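Interphotoreceptor retinoid-binding protein (Xenopus laevis, PDB 1J7X) probably binds and transports retinoids between cells of the retina, the unit described here being one functional module of the protein. Local coordinates at residues Pro105-Tyr110 against Ile137-Asn142; Asp114-Val119 against Thr156-Leu161; Leu125-Val130 against Lys193-Pro198; Ser163-Pro168 against Lys197-Lys202. One frame throughout, in Å; residues are numbered along the deposited sequence.

Contact 1. Residues Pro105-Tyr110 against Ile137-Asn142; sequences PGNIGY and ITITEN
The beta-alpha-beta crossover built from strand 108-112, helix 119-137 and strand 142-146 is tied near its base where N107 and G109 meet I139, T140 and N142. Strands 108-112 and 142-146 are parallel neighbours in the sheet, and the evidence for their joining here is the straight bond from G109 N to N142 O, 2.8 Å at 166°. On its other side strand 108-112 forms a hairpin with strand 100-104, where N107 and I108 both face L104 as a G1 beta bulge, N107 having the positive phi of 63° usual at the first bulge position. With CG anti to its backbone N (chi1 -164°), the N107 amide reaches across the I137-T140 turn after helix 119-137. Its ND2 lies 3.0 Å from I139 O; the acceptor is nearly in the amide plane, whereas the donor stands above the carbonyl plane. The same amide lays OD1 3.4 Å from T140 CA, and E141 N adds a weak bond to N107 O. T140 CG2 lies 3.5 Å from G109 N, and a CB on G109 would sit tightly against T140 OG1. That hydroxyl is used within its own turn: it donates to I137 O at 2.7 Å on a carbonyl lone pair, alongside T140 N at 3.0 Å, and it also bonds Y199 OH. Two donors therefore hold the turn from I137 to T140 closed. On the flank near I295 of helix 287-296, I108 CD1 packs 3.6 Å from N142 CB.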
loop_
_atom_site.group_PDB
_atom_site.type_symbol
_atom_site.label_atom_id
_atom_site.label_comp_id
_atom_site.label_asym_id
_atom_site.label_seq_id
_atom_site.Cartn_x
_atom_site.Cartn_y
_atom_site.Cartn_z
ATOM N N PRO A 105 20.412 21.721 1.810
ATOM C CA PRO A 105 20.674 23.058 1.275
ATOM C C PRO A 105 19.517 23.546 0.423
ATOM O O PRO A 105 18.783 22.805 -0.271
ATOM C CB PRO A 105 21.978 22.849 0.478
ATOM C CG PRO A 105 22.656 21.793 1.136
ATOM C CD PRO A 105 21.517 20.788 1.587
ATOM N N GLY A 106 19.256 24.826 0.536
ATOM C CA GLY A 106 18.134 25.334 -0.181
ATOM C C GLY A 106 16.892 25.228 0.626
ATOM O O GLY A 106 15.818 25.503 0.099
ATOM N N ASN A 107 17.042 24.869 1.915
ATOM C CA ASN A 107 15.886 24.785 2.831
ATOM C C ASN A 107 14.846 23.708 2.385
ATOM O O ASN A 107 13.699 23.977 2.357
ATOM C CB ASN A 107 15.154 26.100 2.929
ATOM C CG ASN A 107 14.233 26.168 4.110
ATOM O OD1 ASN A 107 14.478 25.501 5.130
ATOM N ND2 ASN A 107 13.198 26.993 3.996
ATOM N N ILE A 108 15.322 22.538 2.006
ATOM C CA ILE A 108 14.446 21.458 1.575
ATOM C C ILE A 108 14.522 20.430 2.714
ATOM O O ILE A 108 15.486 20.048 3.016
ATOM C CB ILE A 108 15.034 20.770 0.341
ATOM C CG1 ILE A 108 15.120 21.674 -0.907
ATOM C CG2 ILE A 108 14.302 19.461 0.018
ATOM C CD1 ILE A 108 13.834 21.995 -1.252
ATOM N N GLY A 109 13.397 20.035 3.267
ATOM C CA GLY A 109 13.332 19.081 4.343
ATOM C C GLY A 109 13.521 17.685 3.773
ATOM O O GLY A 109 12.953 17.414 2.670
ATOM N N TYR A 110 14.237 16.839 4.505
ATOM C CA TYR A 110 14.434 15.458 4.144
ATOM C C TYR A 110 13.986 14.572 5.321
ATOM O O TYR A 110 14.444 14.811 6.497
ATOM C CB TYR A 110 15.910 15.151 3.874
ATOM C CG TYR A 110 16.178 13.673 3.592
ATOM C CD1 TYR A 110 15.895 13.116 2.311
ATOM C CD2 TYR A 110 16.637 12.832 4.577
ATOM C CE1 TYR A 110 16.148 11.757 2.065
ATOM C CE2 TYR A 110 16.801 11.514 4.318
ATOM C CZ TYR A 110 16.585 10.950 3.064
ATOM O OH TYR A 110 16.850 9.640 2.844
ATOM N N ILE A 137 11.053 20.304 10.570
ATOM C CA ILE A 137 10.738 20.602 9.141
ATOM C C ILE A 137 9.881 21.819 8.943
ATOM O O ILE A 137 9.712 22.258 7.849
ATOM C CB ILE A 137 10.051 19.368 8.467
ATOM C CG1 ILE A 137 8.707 19.087 9.030
ATOM C CG2 ILE A 137 10.888 18.191 8.563
ATOM C CD1 ILE A 137 7.968 17.972 8.244
ATOM N N THR A 138 9.333 22.381 10.043
ATOM C CA THR A 138 8.516 23.557 9.918
ATOM C C THR A 138 9.126 24.740 9.150
ATOM O O THR A 138 8.415 25.452 8.407
ATOM C CB THR A 138 8.085 24.120 11.259
ATOM O OG1 THR A 138 7.285 23.179 11.880
ATOM C CG2 THR A 138 7.019 25.231 10.969
ATOM N N ILE A 139 10.412 24.881 9.272
ATOM C CA ILE A 139 11.137 25.969 8.625
ATOM C C ILE A 139 11.210 25.755 7.072
ATOM O O ILE A 139 11.311 26.712 6.330
ATOM C CB ILE A 139 12.540 26.051 9.185
ATOM C CG1 ILE A 139 13.308 27.241 8.581
ATOM C CG2 ILE A 139 13.365 24.787 9.012
ATOM C CD1 ILE A 139 12.818 28.589 8.991
ATOM N N THR A 140 11.162 24.518 6.598
ATOM C CA THR A 140 11.316 24.253 5.144
ATOM C C THR A 140 10.157 24.650 4.239
ATOM O O THR A 140 8.997 24.778 4.663
ATOM C CB THR A 140 11.645 22.785 4.941
ATOM O OG1 THR A 140 10.520 21.954 5.279
ATOM C CG2 THR A 140 12.811 22.352 5.829
ATOM N N GLU A 141 10.422 24.816 2.926
ATOM C CA GLU A 141 9.399 25.231 2.037
ATOM C C GLU A 141 8.977 24.008 1.169
ATOM O O GLU A 141 7.942 24.019 0.559
ATOM C CB GLU A 141 9.915 26.343 1.140
ATOM C CG GLU A 141 9.985 27.695 1.862
ATOM C CD GLU A 141 8.672 28.049 2.516
ATOM O OE1 GLU A 141 7.607 27.698 1.973
ATOM O OE2 GLU A 141 8.649 28.669 3.607
ATOM N N ASN A 142 9.801 23.003 1.164
ATOM C CA ASN A 142 9.488 21.765 0.422
ATOM C C ASN A 142 9.995 20.571 1.253
ATOM O O ASN A 142 10.893 20.723 2.120
ATOM C CB ASN A 142 10.221 21.759 -0.902
ATOM C CG ASN A 142 9.620 22.707 -1.880
ATOM O OD1 ASN A 142 8.510 22.493 -2.373
ATOM N ND2 ASN A 142 10.352 23.787 -2.152
#

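Contact 2. Residues Asp114-Val119 against Thr156-Leu161; sequences DQFADV and TAVPLL
D118 and T156 meet at the N-cap of helix 119-137, the helix of a beta-alpha-beta crossover, and the D118 side chain can be traced outward from this point. Its CB lies 3.8 Å from T156 OG1. A chi1 of -176° extends CG away from the main-chain N and carries the carboxylate back over the start of the helix. At the tip, OD1 receives the T156 hydroxyl at 2.7 Å, approached steeply from above the carboxylate plane (77° out of it), while OD2 is hydrogen-bonded to S120 OG. The carboxylate also caps a backbone N just past V119. T156 OG1 in turn accepts a hydrogen bond from V119 N at 2.6 Å, with an angle of 162° at the hydrogen, and has S154 OG as a further partner; the hydroxyl thus links the cap residue to the first residue of the helix. With an alanine in place of D118, T156 OG1 would probably lose this acceptor and the helix start its side-chain cap. Beside this polar group, one water bridges the two backbones, donating to A117 O at 2.7 Å and accepting from A157 N at 2.8 Å. The rest is apolar. V119 CB meets A157 CB at 4.0 Å, and F116, pointing at helix 158-163 and backed by A216 and A217 of helix 216-226, crosses both V158 and L161 at about a right angle. F116 CD2 comes to 4.0 Å from V158 CG2, and CE2 to 3.5 Å from L161 CD2.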
loop_
_atom_site.group_PDB
_atom_site.type_symbol
_atom_site.label_atom_id
_atom_site.label_comp_id
_atom_site.label_asym_id
_atom_site.label_seq_id
_atom_site.Cartn_x
_atom_site.Cartn_y
_atom_site.Cartn_z
ATOM N N ASP A 114 11.782 3.807 7.616
ATOM C CA ASP A 114 11.786 2.592 6.864
ATOM C C ASP A 114 10.733 1.488 7.253
ATOM O O ASP A 114 10.847 0.329 6.803
ATOM C CB ASP A 114 13.124 1.965 6.935
ATOM C CG ASP A 114 14.224 2.805 6.394
ATOM O OD1 ASP A 114 14.010 3.814 5.739
ATOM O OD2 ASP A 114 15.419 2.482 6.652
ATOM N N GLN A 115 9.801 1.875 8.121
ATOM C CA GLN A 115 8.715 1.005 8.477
ATOM C C GLN A 115 7.507 1.854 8.858
ATOM O O GLN A 115 7.688 3.005 9.094
ATOM C CB GLN A 115 9.161 0.105 9.622
ATOM C CG GLN A 115 9.448 0.771 10.864
ATOM C CD GLN A 115 9.742 -0.203 11.968
ATOM O OE1 GLN A 115 10.920 -0.691 12.080
ATOM N NE2 GLN A 115 8.765 -0.386 12.862
ATOM N N PHE A 116 6.327 1.257 8.923
ATOM C CA PHE A 116 5.083 1.890 9.369
ATOM C C PHE A 116 4.666 0.989 10.570
ATOM O O PHE A 116 4.309 -0.130 10.420
ATOM C CB PHE A 116 4.032 1.876 8.277
ATOM C CG PHE A 116 4.102 3.065 7.387
ATOM C CD1 PHE A 116 5.013 3.104 6.377
ATOM C CD2 PHE A 116 3.194 4.114 7.547
ATOM C CE1 PHE A 116 5.091 4.232 5.625
ATOM C CE2 PHE A 116 3.235 5.215 6.745
ATOM C CZ PHE A 116 4.174 5.266 5.780
ATOM N N ALA A 117 4.708 1.511 11.744
ATOM C CA ALA A 117 4.226 0.769 12.902
ATOM C C ALA A 117 2.701 0.945 13.056
ATOM O O ALA A 117 2.133 1.852 12.486
ATOM C CB ALA A 117 4.902 1.310 14.094
ATOM N N ASP A 118 2.107 0.057 13.819
ATOM C CA ASP A 118 0.696 0.072 14.074
ATOM C C ASP A 118 0.336 1.412 14.788
ATOM O O ASP A 118 1.171 1.997 15.497
ATOM C CB ASP A 118 0.292 -1.097 14.988
ATOM C CG ASP A 118 -1.193 -1.156 15.199
ATOM O OD1 ASP A 118 -1.912 -1.590 14.273
ATOM O OD2 ASP A 118 -1.681 -0.657 16.240
ATOM N N VAL A 119 -0.893 1.840 14.575
ATOM C CA VAL A 119 -1.296 3.091 15.176
ATOM C C VAL A 119 -1.140 3.064 16.739
ATOM O O VAL A 119 -1.003 4.113 17.369
ATOM C CB VAL A 119 -2.688 3.546 14.684
ATOM C CG1 VAL A 119 -3.774 2.682 15.271
ATOM C CG2 VAL A 119 -2.902 5.039 14.963
ATOM N N THR A 156 -2.548 0.750 9.750
ATOM C CA THR A 156 -3.443 1.444 10.740
ATOM C C THR A 156 -3.127 2.900 11.038
ATOM O O THR A 156 -4.006 3.671 11.310
ATOM C CB THR A 156 -3.523 0.669 12.099
ATOM O OG1 THR A 156 -2.227 0.534 12.715
ATOM C CG2 THR A 156 -4.071 -0.755 11.905
ATOM N N ALA A 157 -1.856 3.288 10.885
ATOM C CA ALA A 157 -1.457 4.708 11.101
ATOM C C ALA A 157 -1.373 5.531 9.854
ATOM O O ALA A 157 -1.073 6.680 9.917
ATOM C CB ALA A 157 -0.145 4.780 11.801
ATOM N N VAL A 158 -1.710 4.970 8.667
ATOM C CA VAL A 158 -1.628 5.758 7.471
ATOM C C VAL A 158 -2.513 6.992 7.459
ATOM O O VAL A 158 -2.095 8.050 7.040
ATOM C CB VAL A 158 -1.790 4.830 6.271
ATOM C CG1 VAL A 158 -1.833 5.556 4.995
ATOM C CG2 VAL A 158 -0.586 3.855 6.154
ATOM N N PRO A 159 -3.791 6.859 7.852
ATOM C CA PRO A 159 -4.621 8.038 7.869
ATOM C C PRO A 159 -4.084 9.156 8.742
ATOM O O PRO A 159 -4.098 10.318 8.381
ATOM C CB PRO A 159 -5.998 7.504 8.332
ATOM C CG PRO A 159 -5.957 6.016 7.872
ATOM C CD PRO A 159 -4.491 5.585 8.120
ATOM N N LEU A 160 -3.592 8.802 9.898
ATOM C CA LEU A 160 -3.031 9.751 10.838
ATOM C C LEU A 160 -1.852 10.440 10.231
ATOM O O LEU A 160 -1.750 11.660 10.275
ATOM C CB LEU A 160 -2.670 9.016 12.151
ATOM C CG LEU A 160 -2.020 9.992 13.185
ATOM C CD1 LEU A 160 -3.006 11.077 13.498
ATOM C CD2 LEU A 160 -1.631 9.236 14.472
ATOM N N LEU A 161 -0.922 9.684 9.642
ATOM C CA LEU A 161 0.218 10.319 9.009
ATOM C C LEU A 161 -0.176 11.264 7.914
ATOM O O LEU A 161 0.339 12.350 7.759
ATOM C CB LEU A 161 1.212 9.271 8.508
ATOM C CG LEU A 161 2.395 9.785 7.735
ATOM C CD1 LEU A 161 3.204 10.665 8.590
ATOM C CD2 LEU A 161 3.356 8.695 7.188
HETATM O O HOH W 1 0.668 2.245 10.253
#

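Contact 3. Residues Leu125-Val130 against Lys193-Pro198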
loop_
_atom_site.group_PDB
_atom_site.type_symbol
_atom_site.label_atom_id
_atom_site.label_comp_id
_atom_site.label_asym_id
_atom_site.label_seq_id
_atom_site.Cartn_x
_atom_site.Cartn_y
_atom_site.Cartn_z
ATOM N N LEU A 125 4.509 6.957 20.665
ATOM C CA LEU A 125 5.656 7.726 20.151
ATOM C C LEU A 125 5.340 9.115 19.705
ATOM O O LEU A 125 6.254 9.955 19.599
ATOM C CB LEU A 125 6.318 7.007 19.003
ATOM C CG LEU A 125 6.732 5.572 19.126
ATOM C CD1 LEU A 125 7.305 5.084 17.821
ATOM C CD2 LEU A 125 7.796 5.491 20.195
ATOM N N ALA A 126 4.052 9.446 19.570
ATOM C CA ALA A 126 3.659 10.771 19.003
ATOM C C ALA A 126 4.300 11.982 19.650
ATOM O O ALA A 126 4.762 12.818 18.920
ATOM C CB ALA A 126 2.143 10.950 19.007
ATOM N N PRO A 127 4.336 12.074 20.975
ATOM C CA PRO A 127 4.917 13.239 21.640
ATOM C C PRO A 127 6.387 13.467 21.254
ATOM O O PRO A 127 6.819 14.544 21.166
ATOM C CB PRO A 127 4.755 12.895 23.153
ATOM C CG PRO A 127 3.583 12.033 23.153
ATOM C CD PRO A 127 3.766 11.168 21.972
ATOM N N PHE A 128 7.076 12.418 20.983
ATOM C CA PHE A 128 8.521 12.462 20.656
ATOM C C PHE A 128 8.689 12.743 19.179
ATOM O O PHE A 128 9.728 13.367 18.806
ATOM C CB PHE A 128 9.153 11.131 21.074
ATOM C CG PHE A 128 8.854 10.817 22.579
ATOM C CD1 PHE A 128 9.518 11.496 23.567
ATOM C CD2 PHE A 128 7.884 9.953 22.923
ATOM C CE1 PHE A 128 9.248 11.247 24.973
ATOM C CE2 PHE A 128 7.546 9.702 24.305
ATOM C CZ PHE A 128 8.243 10.358 25.310
ATOM N N ILE A 129 7.732 12.260 18.364
ATOM C CA ILE A 129 7.791 12.503 16.933
ATOM C C ILE A 129 7.643 14.000 16.668
ATOM O O ILE A 129 8.233 14.611 15.700
ATOM C CB ILE A 129 6.738 11.700 16.157
ATOM C CG1 ILE A 129 7.070 10.290 16.359
ATOM C CG2 ILE A 129 6.851 12.099 14.680
ATOM C CD1 ILE A 129 5.978 9.394 15.767
ATOM N N VAL A 130 6.951 14.650 17.577
ATOM C CA VAL A 130 6.870 16.103 17.460
ATOM C C VAL A 130 8.236 16.779 17.396
ATOM O O VAL A 130 8.465 17.731 16.599
ATOM C CB VAL A 130 6.081 16.722 18.628
ATOM C CG1 VAL A 130 6.218 18.222 18.627
ATOM C CG2 VAL A 130 4.603 16.311 18.594
ATOM N N LYS A 193 -7.545 16.414 13.996
ATOM C CA LYS A 193 -6.516 16.918 14.915
ATOM C C LYS A 193 -5.348 15.970 14.935
ATOM O O LYS A 193 -5.544 14.778 15.016
ATOM C CB LYS A 193 -7.108 17.064 16.304
ATOM C CG LYS A 193 -6.101 17.461 17.387
ATOM C CD LYS A 193 -5.636 18.858 17.204
ATOM C CE LYS A 193 -4.330 19.206 18.113
ATOM N NZ LYS A 193 -4.441 18.477 19.400
ATOM N N VAL A 194 -4.143 16.523 14.797
ATOM C CA VAL A 194 -2.947 15.723 14.961
ATOM C C VAL A 194 -2.115 16.278 16.156
ATOM O O VAL A 194 -2.326 17.451 16.567
ATOM C CB VAL A 194 -2.056 15.769 13.666
ATOM C CG1 VAL A 194 -2.933 15.118 12.475
ATOM C CG2 VAL A 194 -1.528 17.124 13.358
ATOM N N LEU A 195 -1.135 15.525 16.590
ATOM C CA LEU A 195 -0.290 16.000 17.678
ATOM C C LEU A 195 0.950 16.621 16.974
ATOM O O LEU A 195 1.717 15.921 16.277
ATOM C CB LEU A 195 0.091 14.833 18.594
ATOM C CG LEU A 195 0.784 15.274 19.863
ATOM C CD1 LEU A 195 -0.234 15.898 20.747
ATOM C CD2 LEU A 195 1.504 14.259 20.575
ATOM N N GLY A 196 1.214 17.847 17.322
ATOM C CA GLY A 196 2.393 18.489 16.739
ATOM C C GLY A 196 1.941 19.245 15.516
ATOM O O GLY A 196 0.766 19.195 15.174
ATOM N N LYS A 197 2.832 20.033 14.927
ATOM C CA LYS A 197 2.465 20.942 13.837
ATOM C C LYS A 197 2.320 20.210 12.526
ATOM O O LYS A 197 3.206 19.489 12.090
ATOM C CB LYS A 197 3.562 21.956 13.624
ATOM C CG LYS A 197 3.680 22.985 14.778
ATOM C CD LYS A 197 4.935 23.799 14.654
ATOM C CE LYS A 197 5.059 24.775 15.781
ATOM N NZ LYS A 197 6.472 25.299 15.775
ATOM N N PRO A 198 1.163 20.296 11.900
ATOM C CA PRO A 198 1.025 19.678 10.582
ATOM C C PRO A 198 1.929 20.429 9.614
ATOM O O PRO A 198 2.276 21.615 9.809
ATOM C CB PRO A 198 -0.488 19.872 10.252
ATOM C CG PRO A 198 -0.957 20.813 11.099
ATOM C CD PRO A 198 -0.148 20.741 12.398
HETATM O O HOH W 2 3.656 13.307 16.536
#
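L195 and V130 carry the close part of this contact, between the middle of helix 119-137 and the loop that follows strand 186-189. The L195 side chain leaves its main chain in an extended setting (chi1 -171°) that brings the CD2 methyl to the helix surface, where it rests 3.6 Å from P127 N and 3.7 Å from A126 CB. The site suits a methyl group: the helix is kinked at P127, whose N has no hydrogen to offer, and F128 N turns to L125 O. One turn further on, V130 turns CG2 to the loop, 3.6 Å from G196 CA and 3.7 Å from L195 O. The fit is close enough that a CB on G196 would fall 2.7 Å from V130 CG2, a clash, and at its phi of 94° and psi of 172° any CB would also press on the preceding carbonyl O. Over the contact as a whole 177 Å² is buried, and no direct hydrogen bond joins the two segments. Its loose side lies at P127 and L195, where both residues are exposed and P127 CG stays 4.0 Å from L195 CD2. What polar connection there is runs through a water, which donates to A126 O at 2.7 Å and to L195 O over a longer 3.3 Å. L195 O has a second partner in Y164 OH, and K197 beyond it forms a salt bridge with E135 of the same helix. The arrangement is that of a crossover helix in an alpha/beta fold, here with a loop leading to parallel strand 204-209 packed against its A126-V130 face.

Contact 4. Residues Ser163-Pro168 against Lys197-Lys202; sequences SYFLDP and KPYGSK
Two loops of the S41-family fold, the type I beta turn S163-L166 after helix 158-163 and the connection leading into strand 204-209, meet through Y164, F165 and D167 against P198, Y199 and S201. Y164 O is the shared acceptor: G200 N reaches it at 3.1 Å with 149° at the hydrogen, and Y199 N lies nearer but bent, a weak bond. F165 O and G200 O, both acceptors, come within 3.1 Å of each other, an approach which two CA-H...O contacts probably help to offset, F165 CA to G200 O at 3.4 Å and S201 CA to F165 O at 3.5 Å. Among the side chains, F165 CD1 lies 3.7 Å from Y199 CB, the two side chains crossing at a slant, whereas the Y164 ring presents its edge to K197 O, which is near the ring plane. That ring is also stacked with W134. At the exposed end, P168 CG sits 4.3 Å from P198 CG, and S201 OG donates to D167 OD2 at 2.9 Å from 40° out of the carboxylate plane. The S201 hydroxyl lies between its backbone N and carbonyl carbon (chi1 67°), a setting that brings it to this acceptor. Replacing S201 by an alanine would probably deprive D167 OD2 of this donor and leave the carboxylate freer to turn. F165 and Y199 both rest on L143 of strand 142-146, so the pairing closes over one side of the mixed sheet, at its parallel strand 142-146, consistent with the ClpP/crotonase-type beta-beta-alpha spiral.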
loop_
_atom_site.group_PDB
_atom_site.type_symbol
_atom_site.label_atom_id
_atom_site.label_comp_id
_atom_site.label_asym_id
_atom_site.label_seq_id
_atom_site.Cartn_x
_atom_site.Cartn_y
_atom_site.Cartn_z
ATOM N N SER A 163 -2.661 12.961 7.576
ATOM C CA SER A 163 -3.314 14.166 8.165
ATOM C C SER A 163 -2.369 15.270 8.457
ATOM O O SER A 163 -2.774 16.428 8.511
ATOM C CB SER A 163 -4.100 13.790 9.381
ATOM O OG SER A 163 -5.135 12.813 9.085
ATOM N N TYR A 164 -1.086 14.973 8.552
ATOM C CA TYR A 164 -0.086 16.040 8.712
ATOM C C TYR A 164 0.152 16.845 7.448
ATOM O O TYR A 164 0.850 17.879 7.484
ATOM C CB TYR A 164 1.266 15.461 9.250
ATOM C CG TYR A 164 1.221 15.073 10.700
ATOM C CD1 TYR A 164 0.723 13.843 11.120
ATOM C CD2 TYR A 164 1.806 15.845 11.647
ATOM C CE1 TYR A 164 0.619 13.463 12.440
ATOM C CE2 TYR A 164 1.660 15.522 13.008
ATOM C CZ TYR A 164 1.138 14.334 13.398
ATOM O OH TYR A 164 1.087 13.998 14.747
ATOM N N PHE A 165 -0.391 16.374 6.340
ATOM C CA PHE A 165 -0.201 17.051 5.054
ATOM C C PHE A 165 -1.483 17.605 4.484
ATOM O O PHE A 165 -1.520 17.996 3.310
ATOM C CB PHE A 165 0.483 16.101 4.101
ATOM C CG PHE A 165 1.777 15.615 4.584
ATOM C CD1 PHE A 165 2.921 16.382 4.513
ATOM C CD2 PHE A 165 1.871 14.437 5.201
ATOM C CE1 PHE A 165 4.089 15.886 5.013
ATOM C CE2 PHE A 165 3.000 13.953 5.791
ATOM C CZ PHE A 165 4.154 14.676 5.677
ATOM N N LEU A 166 -2.521 17.693 5.321
ATOM C CA LEU A 166 -3.837 18.175 4.845
ATOM C C LEU A 166 -4.308 19.276 5.766
ATOM O O LEU A 166 -3.620 19.574 6.699
ATOM C CB LEU A 166 -4.862 17.094 4.900
ATOM C CG LEU A 166 -4.490 15.892 4.062
ATOM C CD1 LEU A 166 -5.446 14.741 4.389
ATOM C CD2 LEU A 166 -4.611 16.218 2.602
ATOM N N ASP A 167 -5.462 19.876 5.475
ATOM C CA ASP A 167 -6.027 21.014 6.276
ATOM C C ASP A 167 -6.551 20.586 7.629
ATOM O O ASP A 167 -7.363 19.697 7.709
ATOM C CB ASP A 167 -7.168 21.689 5.503
ATOM C CG ASP A 167 -6.672 22.664 4.432
ATOM O OD1 ASP A 167 -7.534 23.181 3.668
ATOM O OD2 ASP A 167 -5.449 23.002 4.318
ATOM N N PRO A 168 -6.107 21.233 8.690
ATOM C CA PRO A 168 -6.506 20.920 10.065
ATOM C C PRO A 168 -7.999 20.822 10.267
ATOM O O PRO A 168 -8.507 20.112 11.147
ATOM C CB PRO A 168 -5.997 22.112 10.819
ATOM C CG PRO A 168 -4.757 22.481 10.067
ATOM C CD PRO A 168 -5.172 22.367 8.643
ATOM N N LYS A 197 2.832 20.033 14.927
ATOM C CA LYS A 197 2.465 20.942 13.837
ATOM C C LYS A 197 2.320 20.210 12.526
ATOM O O LYS A 197 3.206 19.489 12.090
ATOM C CB LYS A 197 3.562 21.956 13.624
ATOM C CG LYS A 197 3.680 22.985 14.778
ATOM C CD LYS A 197 4.935 23.799 14.654
ATOM C CE LYS A 197 5.059 24.775 15.781
ATOM N NZ LYS A 197 6.472 25.299 15.775
ATOM N N PRO A 198 1.163 20.296 11.900
ATOM C CA PRO A 198 1.025 19.678 10.582
ATOM C C PRO A 198 1.929 20.429 9.614
ATOM O O PRO A 198 2.276 21.615 9.809
ATOM C CB PRO A 198 -0.488 19.872 10.252
ATOM C CG PRO A 198 -0.957 20.813 11.099
ATOM C CD PRO A 198 -0.148 20.741 12.398
ATOM N N TYR A 199 2.423 19.713 8.622
ATOM C CA TYR A 199 3.253 20.317 7.617
ATOM C C TYR A 199 2.342 21.183 6.757
ATOM O O TYR A 199 2.782 22.050 6.122
ATOM C CB TYR A 199 3.911 19.266 6.674
ATOM C CG TYR A 199 5.052 19.837 5.898
ATOM C CD1 TYR A 199 6.120 20.411 6.535
ATOM C CD2 TYR A 199 5.111 19.800 4.532
ATOM C CE1 TYR A 199 7.188 20.907 5.802
ATOM C CE2 TYR A 199 6.126 20.376 3.821
ATOM C CZ TYR A 199 7.173 20.938 4.453
ATOM O OH TYR A 199 8.341 21.392 3.720
ATOM N N GLY A 200 1.069 20.860 6.706
ATOM C CA GLY A 200 0.131 21.649 5.970
ATOM C C GLY A 200 -0.102 21.102 4.539
ATOM O O GLY A 200 0.546 20.204 4.066
ATOM N N SER A 201 -0.993 21.762 3.816
ATOM C CA SER A 201 -1.327 21.330 2.444
ATOM C C SER A 201 -0.774 22.135 1.306
ATOM O O SER A 201 -0.982 21.719 0.096
ATOM C CB SER A 201 -2.848 21.300 2.264
ATOM O OG SER A 201 -3.364 22.652 2.341
ATOM N N LYS A 202 0.037 23.134 1.654
ATOM C CA LYS A 202 0.601 24.058 0.663
ATOM C C LYS A 202 2.014 23.757 0.191
ATOM O O LYS A 202 2.307 23.776 -0.975
ATOM C CB LYS A 202 0.526 25.491 1.194
ATOM C CG LYS A 202 -0.840 25.926 1.696
ATOM C CD LYS A 202 -1.934 25.954 0.612
ATOM C CE LYS A 202 -1.584 27.009 -0.440
ATOM N NZ LYS A 202 -1.290 28.364 0.168
#

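Overall arrangement
Contacts 1 and 2 lie at either end of one crossover, their centres 23 Å apart: contact 2 starts helix 119-137 and contact 1 follows it. Contact 3 holds the middle of that helix, 13 Å between centres from contact 2, where L160 CD1 comes 4.2 Å from V194 CG1. Contact 4 shares K197 and P198 with contact 3, centres 12 Å apart, and Y164 OH probably bonds L195 O between them. It joins contact 1 as well, centres 15 Å apart, through a probable hydrogen bond of 2.7 Å between T140 OG1 and Y199 OH. The loop 193-202 thus links contacts 1, 3 and 4. None of the four contacts identifies a retinoid site.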